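Local structure of HhaI Restriction Endonuclease (Haemophilus parahaemolyticus, 6UKF) at residues D171-L176 and D204-I210. The protein is a restriction endonuclease that cleaves the backbone of its cognate DNA sequence by hydrolysis, probably with the help of a divalent metal ion. Numbering follows the deposited sequence.
Sequences DFKQAL and DDKDFLI
F172 turns an edge of its ring onto the face of F208 in a T-shaped stack, with centroids 5.0 Å apart and planes at 61°. The nearest atom is F172 CD1, set over the rim of the F208 ring and 3.5 Å from F208 CG. F172 CB adds a CH-pi contact, lying over the same ring 4.2 Å from its centroid. With CG anti to the backbone N (chi1 -179°), the F172 ring reaches past F208 to I210, whose CD1 meets F172 CZ at the ring edge, 4.0 Å away. A175 CB approaches F208 CE2 obliquely at 4.3 Å, and L176 CG, one turn along the same helix, lies 3.9 Å above one face of the F172 ring. At the loop before the strand the chemistry changes: D171 OD1 lies 2.9 Å from D204 OD2, two acceptors with their carboxylate planes 62° apart. K206 NZ, 4.6 Å from D171 OD1, is too distant for a salt bridge; it has instead a long, weak ion pair with a DNA phosphate. I201 on adjacent strand 199-202 and L190 on strand 189-191 extend the apolar layer. Apolar side chains thus seat helix 169-179 on the sheet without a hydrogen bond between the segments, while L209, facing away, packs on a DNA sugar; so close a carboxylate pair would probably be costly if both were fully charged, and K206 may ease it only partly.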
loop_
_atom_site.group_PDB
_atom_site.type_symbol
_atom_site.label_atom_id
_atom_site.label_comp_id
_atom_site.label_asym_id
_atom_site.label_seq_id
_atom_site.Cartn_x
_atom_site.Cartn_y
_atom_site.Cartn_z
ATOM N N ASP A 171 29.245 9.181 -5.662
ATOM C CA ASP A 171 28.630 10.166 -4.779
ATOM C C ASP A 171 28.411 9.593 -3.387
ATOM O O ASP A 171 28.571 10.299 -2.386
ATOM C CB ASP A 171 27.303 10.659 -5.354
ATOM C CG ASP A 171 27.488 11.646 -6.487
ATOM O OD1 ASP A 171 26.553 11.802 -7.298
ATOM O OD2 ASP A 171 28.574 12.254 -6.575
ATOM N N PHE A 172 28.039 8.314 -3.299
ATOM C CA PHE A 172 27.801 7.726 -1.988
ATOM C C PHE A 172 29.101 7.578 -1.204
ATOM O O PHE A 172 29.151 7.891 -0.010
ATOM C CB PHE A 172 27.090 6.382 -2.103
ATOM C CG PHE A 172 26.800 5.762 -0.774
ATOM C CD1 PHE A 172 25.953 6.395 0.119
ATOM C CD2 PHE A 172 27.393 4.568 -0.398
ATOM C CE1 PHE A 172 25.688 5.849 1.357
ATOM C CE2 PHE A 172 27.130 4.013 0.841
ATOM C CZ PHE A 172 26.276 4.655 1.720
ATOM N N LYS A 173 30.158 7.080 -1.851
ATOM C CA LYS A 173 31.453 7.005 -1.182
ATOM C C LYS A 173 31.903 8.382 -0.712
ATOM O O LYS A 173 32.462 8.520 0.382
ATOM C CB LYS A 173 32.496 6.397 -2.117
ATOM C CG LYS A 173 32.319 4.909 -2.367
ATOM C CD LYS A 173 33.452 4.349 -3.221
ATOM C CE LYS A 173 33.271 2.859 -3.464
ATOM N NZ LYS A 173 34.215 2.319 -4.475
ATOM N N GLN A 174 31.669 9.413 -1.526
ATOM C CA GLN A 174 32.061 10.764 -1.133
ATOM C C GLN A 174 31.192 11.284 0.007
ATOM O O GLN A 174 31.682 12.012 0.878
ATOM C CB GLN A 174 32.032 11.688 -2.353
ATOM C CG GLN A 174 33.159 11.389 -3.336
ATOM C CD GLN A 174 33.084 12.198 -4.615
ATOM O OE1 GLN A 174 32.464 13.259 -4.662
ATOM N NE2 GLN A 174 33.725 11.697 -5.663
ATOM N N ALA A 175 29.911 10.906 0.033
ATOM C CA ALA A 175 29.061 11.272 1.164
ATOM C C ALA A 175 29.541 10.607 2.451
ATOM O O ALA A 175 29.561 11.239 3.514
ATOM C CB ALA A 175 27.603 10.908 0.876
ATOM N N LEU A 176 29.932 9.331 2.377
ATOM C CA LEU A 176 30.480 8.655 3.550
ATOM C C LEU A 176 31.743 9.353 4.031
ATOM O O LEU A 176 31.934 9.566 5.235
ATOM C CB LEU A 176 30.788 7.198 3.206
ATOM C CG LEU A 176 29.590 6.274 3.000
ATOM C CD1 LEU A 176 30.025 5.000 2.299
ATOM C CD2 LEU A 176 28.920 5.954 4.328
ATOM N N ASP A 204 25.516 15.463 -3.221
ATOM C CA ASP A 204 25.310 15.657 -4.656
ATOM C C ASP A 204 23.837 15.511 -5.038
ATOM O O ASP A 204 23.480 14.849 -6.015
ATOM C CB ASP A 204 26.201 14.715 -5.468
ATOM C CG ASP A 204 26.634 15.321 -6.780
ATOM O OD1 ASP A 204 27.014 16.510 -6.782
ATOM O OD2 ASP A 204 26.602 14.611 -7.805
ATOM N N ASP A 205 22.974 16.155 -4.253
ATOM C CA ASP A 205 21.528 16.145 -4.480
ATOM C C ASP A 205 20.947 14.734 -4.428
ATOM O O ASP A 205 19.989 14.412 -5.134
ATOM C CB ASP A 205 21.138 16.865 -5.776
ATOM C CG ASP A 205 19.636 16.926 -5.973
ATOM O OD1 ASP A 205 19.148 16.402 -6.997
ATOM O OD2 ASP A 205 18.943 17.465 -5.085
ATOM N N LYS A 206 21.515 13.880 -3.584
ATOM C CA LYS A 206 20.932 12.578 -3.301
ATOM C C LYS A 206 20.906 12.373 -1.797
ATOM O O LYS A 206 21.916 12.585 -1.117
ATOM C CB LYS A 206 21.707 11.447 -3.981
ATOM C CG LYS A 206 21.439 11.344 -5.478
ATOM C CD LYS A 206 21.963 10.042 -6.070
ATOM C CE LYS A 206 21.520 9.880 -7.519
ATOM N NZ LYS A 206 22.215 10.822 -8.437
ATOM N N ASP A 207 19.746 11.981 -1.282
ATOM C CA ASP A 207 19.592 11.595 0.111
ATOM C C ASP A 207 19.674 10.076 0.174
ATOM O O ASP A 207 18.894 9.381 -0.487
ATOM C CB ASP A 207 18.253 12.081 0.663
ATOM C CG ASP A 207 18.098 13.589 0.581
ATOM O OD1 ASP A 207 19.051 14.275 0.764
ATOM O OD2 ASP A 207 16.895 14.078 0.294
ATOM N N PHE A 208 20.625 9.568 0.947
ATOM C CA PHE A 208 20.862 8.137 1.055
ATOM C C PHE A 208 20.318 7.633 2.384
ATOM O O PHE A 208 20.275 8.364 3.377
ATOM C CB PHE A 208 22.356 7.812 0.956
ATOM C CG PHE A 208 22.988 8.241 -0.339
ATOM C CD1 PHE A 208 22.851 7.472 -1.482
ATOM C CD2 PHE A 208 23.720 9.413 -0.410
ATOM C CE1 PHE A 208 23.431 7.868 -2.672
ATOM C CE2 PHE A 208 24.301 9.815 -1.598
ATOM C CZ PHE A 208 24.156 9.039 -2.730
ATOM N N LEU A 209 19.893 6.375 2.387
ATOM C CA LEU A 209 19.433 5.696 3.590
ATOM C C LEU A 209 20.158 4.365 3.677
ATOM O O LEU A 209 20.253 3.642 2.680
ATOM C CB LEU A 209 17.920 5.465 3.547
ATOM C CG LEU A 209 17.313 4.675 4.710
ATOM C CD1 LEU A 209 17.465 5.424 6.023
ATOM C CD2 LEU A 209 15.850 4.373 4.427
ATOM N N ILE A 210 20.664 4.044 4.864
ATOM C CA ILE A 210 21.465 2.847 5.094
ATOM C C ILE A 210 20.668 1.904 5.985
ATOM O O ILE A 210 20.169 2.310 7.042
ATOM C CB ILE A 210 22.821 3.207 5.725
ATOM C CG1 ILE A 210 23.588 4.167 4.809
ATOM C CG2 ILE A 210 23.639 1.954 5.989
ATOM C CD1 ILE A 210 24.787 4.819 5.459
#